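Local coordinates for protein hydroxyethylthiazole kinase (Pyrococcus horikoshii, PDB 3HPD) that probably phosphorylates the hydroxyl group of 4-methyl-5-(2-hydroxyethyl)thiazole with ATP and magnesium, a step in making the thiazole half of thiamine diphosphate, at residues R10-E13 against R14-L17; T66-S69 against G70-R73; S237-V240 against K241-W245. One frame throughout, in Å; residues are numbered along the deposited sequence.

Interaction 1. Residues R10-E13 against R14-L17; sequences RVRE and RRPL
Arg14 touches the preceding turn twice, through its backbone and its long side chain. Its N-H donates to Arg10 O at 2.9 Å, a fairly straight bond (161°) that forms the last turn of helix 2-14. The Arg14 side chain runs back beside that of Arg10, both pointing the same way. With chi2 and chi3 both extended, NH1 comes alongside Arg10 CB, CG and CD, the 2.9 Å to CB being too short for normal packing and so doubtful. The guanidinium planes are turned 75° apart; Arg10 NE lies 4.2 Å from Arg14 NH1, a like-charge approach that Glu13 OE1, 4.6 Å from the same NH1 but well out of the guanidinium plane, may offset. Arg10 NE is engaged by the Val207 carbonyl. At Arg15 the chain leaves the helix with a positive phi of 46°, yet its N-H still reaches Val11 O at 2.8 Å. Arg12 O sits over one face of the Arg15 guanidinium, too closely in the model to be relied on. Arg12 turns its head group away, to the carbonyls of Leu37 and Ile249. Pro16 follows, its CD 3.2 Å from Val11 O and 4.2 Å from Val11 CG1, the two buried side chains crossing nearly at right angles. Such a helix C-terminus, with one residue in the left-handed region and a proline directly after it, here redirects the chain into strand 17-21 of this ribokinase-clan fold.

Interaction 2. Residues T66-S69 against G70-R73; sequences TLDS and GWRR
A side-chain N-cap joins Asp68 to Trp71 where the loop after strand 59-63 turns into helix 69-85, the helix of a beta-alpha-beta crossover to the parallel strand 89-92. Asp68 OD1 accepts the N-H of Trp71 at 2.9 Å with an angle of 166°, so a first-turn amide, whose i-4 carbonyl lies outside the helix, is satisfied. The carboxylate gets there because CG sits between the backbone N and the carbonyl carbon (chi1 59°), which folds it back over the helix start. The same OD1 is 2.9 Å from Gly70 N and meets the indole at its edge, in the ring plane, 3.2 Å from Trp71 CD1; carboxylate and ring planes are 64° apart. The positive end of the helix dipole would be expected to favour the charged carboxylate. OD2 is taken by His45 NE2 of the third subunit, which ties the cap to the trimer, while Trp71 stacks on His45 of its own chain. In contrast to these satisfied oxygens, the buried Asp68 N has no partner. Regular helical bonding begins with Arg72 N to Asp68 O, 2.9 Å, and continues with the longer Arg73 N to Ser69 O. Arg72 sends NH1 to Glu108. A water donates to Ser69 O at 2.8 Å and accepts a weak bond from Arg72 NE at 2.7 Å.

Interaction 3. Residues S237-V240 against K241-W245; sequences SFHV and KLYDW
The close-packed face of this helical turn centres on His239 and Tyr243, one turn apart, whose NE2 and OH lie 2.7 Å apart in a bent hydrogen bond (136°) that either could donate. The hydroxyl meets the imidazole at its edge, near the ring plane. Placing CG of His239 anti to the backbone N (chi1 -178°) carries the imidazole along the helix, and the two rings meet obliquely, planes 44° apart. Thr29 OG1 also bonds the Tyr243 hydroxyl, giving the hydroxyl of this buried residue two partners. Leu242 brings CD2 over one face of the Phe238 ring, 4.0 Å from CZ, and Ala228 of helix 210-231 covers both residues. All this lies on helix 235-248 of the ribokinase-like alpha/beta fold, with His239 about 8 Å, side chain to side chain, from Gly192, a predicted substrate-binding residue. Backbone pairing drifts toward i+3 bonds: Leu242 N donates to His239 O at 3.2 Å, from well above the carbonyl plane, and only weakly to Phe238 O. Between the two segments, Lys241 is the loosely packed side chain; polar and intersubunit contacts replace close packing there. Lys241 CG touches Ser237 O at 3.3 Å before the chain bends at chi2 and leads away; NZ forms a salt bridge with Glu231 and a long one, 4.0 Å, with Asp244 OD2. That oxygen also accepts a bond from Ser237 OG of the second subunit.

Overall arrangement
The three contacts follow one another along the chain without touching, and mark a helix end, a helix start and a helix middle in one alpha/beta fold. Interactions 1 and 3 are the closer pair: their centres are 21 Å apart and their nearest atoms about 5 Å, with Ile249, just beyond helix 235-248, offering its carbonyl to Arg12, and Leu246 more weakly. Interaction 2 stands about 30 Å, centre to centre, from each of the others. Interactions 2 and 3 both pack on the third subunit, while interaction 1 touches the second through Arg15. Interaction 3 comes nearest to the predicted substrate site, the His239 side chain being about 8 Å from that of Gly192.

Interaction 1. Residues R10-E13 against R14-L17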
loop_
_atom_site.group_PDB
_atom_site.type_symbol
_atom_site.label_atom_id
_atom_site.label_comp_id
_atom_site.label_asym_id
_atom_site.label_seq_id
_atom_site.Cartn_x
_atom_site.Cartn_y
_atom_site.Cartn_z
ATOM N N ARG A 10 -15.032 -24.017 -6.018
ATOM C CA ARG A 10 -16.055 -23.478 -5.123
ATOM C C ARG A 10 -15.813 -22.005 -4.802
ATOM O O ARG A 10 -16.756 -21.214 -4.734
ATOM C CB ARG A 10 -16.117 -24.278 -3.819
ATOM C CG ARG A 10 -16.754 -25.648 -3.967
ATOM C CD ARG A 10 -17.269 -26.172 -2.630
ATOM N NE ARG A 10 -16.196 -26.373 -1.662
ATOM C CZ ARG A 10 -15.210 -27.252 -1.817
ATOM N NH1 ARG A 10 -15.159 -28.012 -2.904
ATOM N NH2 ARG A 10 -14.272 -27.370 -0.887
ATOM N N VAL A 11 -14.552 -21.640 -4.596
ATOM C CA VAL A 11 -14.221 -20.250 -4.299
ATOM C C VAL A 11 -14.638 -19.366 -5.468
ATOM O O VAL A 11 -15.259 -18.323 -5.283
ATOM C CB VAL A 11 -12.703 -20.065 -4.060
ATOM C CG1 VAL A 11 -12.347 -18.577 -4.067
ATOM C CG2 VAL A 11 -12.309 -20.685 -2.736
ATOM N N ARG A 12 -14.307 -19.800 -6.677
ATOM C CA ARG A 12 -14.630 -19.023 -7.860
ATOM C C ARG A 12 -16.114 -18.985 -8.208
ATOM O O ARG A 12 -16.596 -17.998 -8.766
ATOM C CB ARG A 12 -13.798 -19.534 -9.032
ATOM C CG ARG A 12 -12.322 -19.266 -8.803
ATOM C CD ARG A 12 -11.443 -19.852 -9.871
ATOM N NE ARG A 12 -10.066 -19.387 -9.721
ATOM C CZ ARG A 12 -9.043 -19.870 -10.414
ATOM N NH1 ARG A 12 -9.245 -20.837 -11.301
ATOM N NH2 ARG A 12 -7.824 -19.382 -10.230
ATOM N N GLU A 13 -16.837 -20.045 -7.870
ATOM C CA GLU A 13 -18.271 -20.088 -8.147
ATOM C C GLU A 13 -19.037 -19.245 -7.131
ATOM O O GLU A 13 -19.952 -18.507 -7.489
ATOM C CB GLU A 13 -18.792 -21.527 -8.090
ATOM C CG GLU A 13 -18.118 -22.482 -9.052
ATOM C CD GLU A 13 -18.667 -23.892 -8.947
ATOM O OE1 GLU A 13 -18.869 -24.370 -7.811
ATOM O OE2 GLU A 13 -18.886 -24.528 -10.000
ATOM N N ARG A 14 -18.647 -19.351 -5.863
ATOM C CA ARG A 14 -19.315 -18.624 -4.790
ATOM C C ARG A 14 -18.836 -17.192 -4.552
ATOM O O ARG A 14 -19.571 -16.386 -3.979
ATOM C CB ARG A 14 -19.208 -19.411 -3.482
ATOM C CG ARG A 14 -19.888 -20.776 -3.505
ATOM C CD ARG A 14 -19.953 -21.365 -2.101
ATOM N NE ARG A 14 -20.578 -22.685 -2.064
ATOM C CZ ARG A 14 -20.067 -23.768 -2.638
ATOM N NH1 ARG A 14 -18.921 -23.684 -3.298
ATOM N NH2 ARG A 14 -20.694 -24.934 -2.548
ATOM N N ARG A 15 -17.614 -16.879 -4.980
ATOM C CA ARG A 15 -17.056 -15.536 -4.804
ATOM C C ARG A 15 -17.296 -15.027 -3.375
ATOM O O ARG A 15 -17.964 -14.016 -3.171
ATOM C CB ARG A 15 -17.700 -14.566 -5.802
ATOM C CG ARG A 15 -17.591 -14.970 -7.278
ATOM C CD ARG A 15 -16.426 -14.283 -7.979
ATOM N NE ARG A 15 -15.277 -15.161 -8.175
ATOM C CZ ARG A 15 -15.007 -15.805 -9.303
ATOM N NH1 ARG A 15 -15.806 -15.674 -10.356
ATOM N NH2 ARG A 15 -13.936 -16.579 -9.379
ATOM N N PRO A 16 -16.740 -15.715 -2.367
ATOM C CA PRO A 16 -16.930 -15.296 -0.976
ATOM C C PRO A 16 -16.356 -13.915 -0.641
ATOM O O PRO A 16 -15.365 -13.481 -1.232
ATOM C CB PRO A 16 -16.241 -16.408 -0.190
ATOM C CG PRO A 16 -15.108 -16.786 -1.100
ATOM C CD PRO A 16 -15.776 -16.828 -2.456
ATOM N N LEU A 17 -16.998 -13.233 0.304
ATOM C CA LEU A 17 -16.545 -11.920 0.755
ATOM C C LEU A 17 -15.670 -12.185 1.977
ATOM O O LEU A 17 -16.136 -12.748 2.966
ATOM C CB LEU A 17 -17.738 -11.034 1.144
ATOM C CG LEU A 17 -17.411 -9.661 1.748
ATOM C CD1 LEU A 17 -16.558 -8.853 0.777
ATOM C CD2 LEU A 17 -18.697 -8.914 2.066
#

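Interaction 2. Residues T66-S69 against G70-R73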
loop_
_atom_site.group_PDB
_atom_site.type_symbol
_atom_site.label_atom_id
_atom_site.label_comp_id
_atom_site.label_asym_id
_atom_site.label_seq_id
_atom_site.Cartn_x
_atom_site.Cartn_y
_atom_site.Cartn_z
ATOM N N THR A 66 0.918 -4.792 11.898
ATOM C CA THR A 66 1.188 -3.413 12.301
ATOM C C THR A 66 0.163 -2.959 13.332
ATOM O O THR A 66 -0.369 -1.857 13.246
ATOM C CB THR A 66 1.122 -2.443 11.096
ATOM O OG1 THR A 66 -0.167 -2.540 10.475
ATOM C CG2 THR A 66 2.207 -2.777 10.073
ATOM N N LEU A 67 -0.100 -3.807 14.317
ATOM C CA LEU A 67 -1.088 -3.481 15.337
ATOM C C LEU A 67 -0.702 -2.395 16.332
ATOM O O LEU A 67 0.460 -2.007 16.441
ATOM C CB LEU A 67 -1.466 -4.741 16.128
ATOM C CG LEU A 67 -0.389 -5.629 16.776
ATOM C CD1 LEU A 67 0.925 -4.888 16.969
ATOM C CD2 LEU A 67 -0.922 -6.146 18.109
ATOM N N ASP A 68 -1.715 -1.897 17.031
ATOM C CA ASP A 68 -1.553 -0.916 18.096
ATOM C C ASP A 68 -2.760 -1.129 19.009
ATOM O O ASP A 68 -3.583 -2.011 18.739
ATOM C CB ASP A 68 -1.453 0.536 17.576
ATOM C CG ASP A 68 -2.661 0.982 16.768
ATOM O OD1 ASP A 68 -3.800 0.599 17.102
ATOM O OD2 ASP A 68 -2.461 1.757 15.805
ATOM N N SER A 69 -2.866 -0.362 20.091
ATOM C CA SER A 69 -3.975 -0.546 21.023
ATOM C C SER A 69 -5.347 -0.433 20.364
ATOM O O SER A 69 -6.267 -1.181 20.704
ATOM C CB SER A 69 -3.869 0.451 22.187
ATOM O OG SER A 69 -3.898 1.790 21.732
ATOM N N GLY A 70 -5.478 0.493 19.421
ATOM C CA GLY A 70 -6.746 0.675 18.737
ATOM C C GLY A 70 -7.128 -0.522 17.885
ATOM O O GLY A 70 -8.259 -1.004 17.950
ATOM N N TRP A 71 -6.191 -1.008 17.078
ATOM C CA TRP A 71 -6.472 -2.153 16.223
ATOM C C TRP A 71 -6.670 -3.428 17.030
ATOM O O TRP A 71 -7.444 -4.302 16.638
ATOM C CB TRP A 71 -5.352 -2.342 15.193
ATOM C CG TRP A 71 -5.383 -1.298 14.117
ATOM C CD1 TRP A 71 -5.043 0.021 14.240
ATOM C CD2 TRP A 71 -5.840 -1.468 12.771
ATOM N NE1 TRP A 71 -5.267 0.684 13.054
ATOM C CE2 TRP A 71 -5.758 -0.208 12.135
ATOM C CE3 TRP A 71 -6.321 -2.562 12.038
ATOM C CZ2 TRP A 71 -6.132 -0.013 10.801
ATOM C CZ3 TRP A 71 -6.696 -2.367 10.708
ATOM C CH2 TRP A 71 -6.600 -1.101 10.108
ATOM N N ARG A 72 -5.979 -3.535 18.160
ATOM C CA ARG A 72 -6.111 -4.717 19.010
ATOM C C ARG A 72 -7.558 -4.832 19.475
ATOM O O ARG A 72 -8.149 -5.911 19.458
ATOM C CB ARG A 72 -5.201 -4.612 20.233
ATOM C CG ARG A 72 -5.203 -5.868 21.102
ATOM C CD ARG A 72 -4.548 -5.615 22.453
ATOM N NE ARG A 72 -5.437 -4.877 23.341
ATOM C CZ ARG A 72 -6.475 -5.416 23.974
ATOM N NH1 ARG A 72 -6.749 -6.705 23.824
ATOM N NH2 ARG A 72 -7.248 -4.664 24.745
ATOM N N ARG A 73 -8.118 -3.703 19.892
ATOM C CA ARG A 73 -9.495 -3.652 20.363
ATOM C C ARG A 73 -10.427 -4.143 19.259
ATOM O O ARG A 73 -11.331 -4.947 19.506
ATOM C CB ARG A 73 -9.847 -2.218 20.754
ATOM C CG ARG A 73 -11.066 -2.080 21.642
ATOM C CD ARG A 73 -11.206 -0.640 22.114
ATOM N NE ARG A 73 -9.946 -0.137 22.658
ATOM C CZ ARG A 73 -9.269 0.891 22.152
ATOM N NH1 ARG A 73 -9.727 1.534 21.085
ATOM N NH2 ARG A 73 -8.126 1.272 22.709
HETATM O O HOH W 1 -6.470 -2.362 23.245
#

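Interaction 3. Residues S237-V240 against K241-W245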
loop_
_atom_site.group_PDB
_atom_site.type_symbol
_atom_site.label_atom_id
_atom_site.label_comp_id
_atom_site.label_asym_id
_atom_site.label_seq_id
_atom_site.Cartn_x
_atom_site.Cartn_y
_atom_site.Cartn_z
ATOM N N SER A 237 9.128 -7.907 -10.798
ATOM C CA SER A 237 8.340 -8.595 -11.819
ATOM C C SER A 237 7.722 -9.878 -11.270
ATOM O O SER A 237 6.621 -10.262 -11.662
ATOM C CB SER A 237 9.221 -8.920 -13.029
ATOM O OG SER A 237 9.736 -7.730 -13.603
ATOM N N PHE A 238 8.439 -10.540 -10.369
ATOM C CA PHE A 238 7.958 -11.775 -9.753
ATOM C C PHE A 238 6.694 -11.487 -8.938
ATOM O O PHE A 238 5.718 -12.237 -9.000
ATOM C CB PHE A 238 9.058 -12.357 -8.856
ATOM C CG PHE A 238 8.615 -13.506 -7.989
ATOM C CD1 PHE A 238 8.329 -14.754 -8.540
ATOM C CD2 PHE A 238 8.525 -13.347 -6.608
ATOM C CE1 PHE A 238 7.963 -15.832 -7.722
ATOM C CE2 PHE A 238 8.161 -14.414 -5.782
ATOM C CZ PHE A 238 7.880 -15.660 -6.341
ATOM N N HIS A 239 6.717 -10.392 -8.181
ATOM C CA HIS A 239 5.572 -9.996 -7.359
ATOM C C HIS A 239 4.329 -9.823 -8.234
ATOM O O HIS A 239 3.248 -10.311 -7.900
ATOM C CB HIS A 239 5.881 -8.677 -6.633
ATOM C CG HIS A 239 4.783 -8.204 -5.729
ATOM N ND1 HIS A 239 4.772 -6.944 -5.171
ATOM C CD2 HIS A 239 3.663 -8.822 -5.279
ATOM C CE1 HIS A 239 3.694 -6.805 -4.419
ATOM N NE2 HIS A 239 3.005 -7.931 -4.468
ATOM N N VAL A 240 4.494 -9.127 -9.355
ATOM C CA VAL A 240 3.395 -8.881 -10.283
ATOM C C VAL A 240 2.801 -10.187 -10.819
ATOM O O VAL A 240 1.579 -10.341 -10.906
ATOM C CB VAL A 240 3.866 -8.018 -11.488
ATOM C CG1 VAL A 240 2.766 -7.935 -12.536
ATOM C CG2 VAL A 240 4.243 -6.619 -11.017
ATOM N N LYS A 241 3.670 -11.124 -11.175
ATOM C CA LYS A 241 3.229 -12.404 -11.718
ATOM C C LYS A 241 2.483 -13.288 -10.722
ATOM O O LYS A 241 1.783 -14.218 -11.124
ATOM C CB LYS A 241 4.424 -13.165 -12.295
ATOM C CG LYS A 241 5.046 -12.500 -13.516
ATOM C CD LYS A 241 4.117 -12.578 -14.726
ATOM C CE LYS A 241 4.770 -11.979 -15.967
ATOM N NZ LYS A 241 3.988 -12.252 -17.205
ATOM N N LEU A 242 2.624 -13.015 -9.428
ATOM C CA LEU A 242 1.912 -13.809 -8.431
ATOM C C LEU A 242 0.404 -13.643 -8.632
ATOM O O LEU A 242 -0.350 -14.617 -8.598
ATOM C CB LEU A 242 2.301 -13.382 -7.009
ATOM C CG LEU A 242 3.738 -13.704 -6.569
ATOM C CD1 LEU A 242 3.983 -13.157 -5.162
ATOM C CD2 LEU A 242 3.959 -15.215 -6.602
ATOM N N TYR A 243 -0.031 -12.405 -8.851
ATOM C CA TYR A 243 -1.448 -12.119 -9.066
ATOM C C TYR A 243 -1.912 -12.733 -10.375
ATOM O O TYR A 243 -3.026 -13.249 -10.465
ATOM C CB TYR A 243 -1.678 -10.609 -9.110
ATOM C CG TYR A 243 -1.168 -9.910 -7.879
ATOM C CD1 TYR A 243 -1.857 -9.997 -6.667
ATOM C CD2 TYR A 243 0.030 -9.198 -7.910
ATOM C CE1 TYR A 243 -1.363 -9.394 -5.513
ATOM C CE2 TYR A 243 0.535 -8.588 -6.756
ATOM C CZ TYR A 243 -0.167 -8.691 -5.565
ATOM O OH TYR A 243 0.312 -8.078 -4.426
ATOM N N ASP A 244 -1.061 -12.662 -11.395
ATOM C CA ASP A 244 -1.408 -13.223 -12.694
ATOM C C ASP A 244 -1.737 -14.699 -12.563
ATOM O O ASP A 244 -2.732 -15.172 -13.114
ATOM C CB ASP A 244 -0.255 -13.057 -13.689
ATOM C CG ASP A 244 -0.115 -11.636 -14.187
ATOM O OD1 ASP A 244 -0.902 -10.767 -13.757
ATOM O OD2 ASP A 244 0.783 -11.389 -15.015
ATOM N N TRP A 245 -0.908 -15.427 -11.822
ATOM C CA TRP A 245 -1.137 -16.852 -11.671
ATOM C C TRP A 245 -2.200 -17.270 -10.670
ATOM O O TRP A 245 -2.752 -18.363 -10.777
ATOM C CB TRP A 245 0.194 -17.566 -11.429
ATOM C CG TRP A 245 0.905 -17.700 -12.734
ATOM C CD1 TRP A 245 1.902 -16.898 -13.220
ATOM C CD2 TRP A 245 0.535 -18.572 -13.805
ATOM N NE1 TRP A 245 2.167 -17.215 -14.536
ATOM C CE2 TRP A 245 1.341 -18.239 -14.918
ATOM C CE3 TRP A 245 -0.406 -19.603 -13.934
ATOM C CZ2 TRP A 245 1.231 -18.901 -16.147
ATOM C CZ3 TRP A 245 -0.514 -20.260 -15.156
ATOM C CH2 TRP A 245 0.300 -19.904 -16.246
#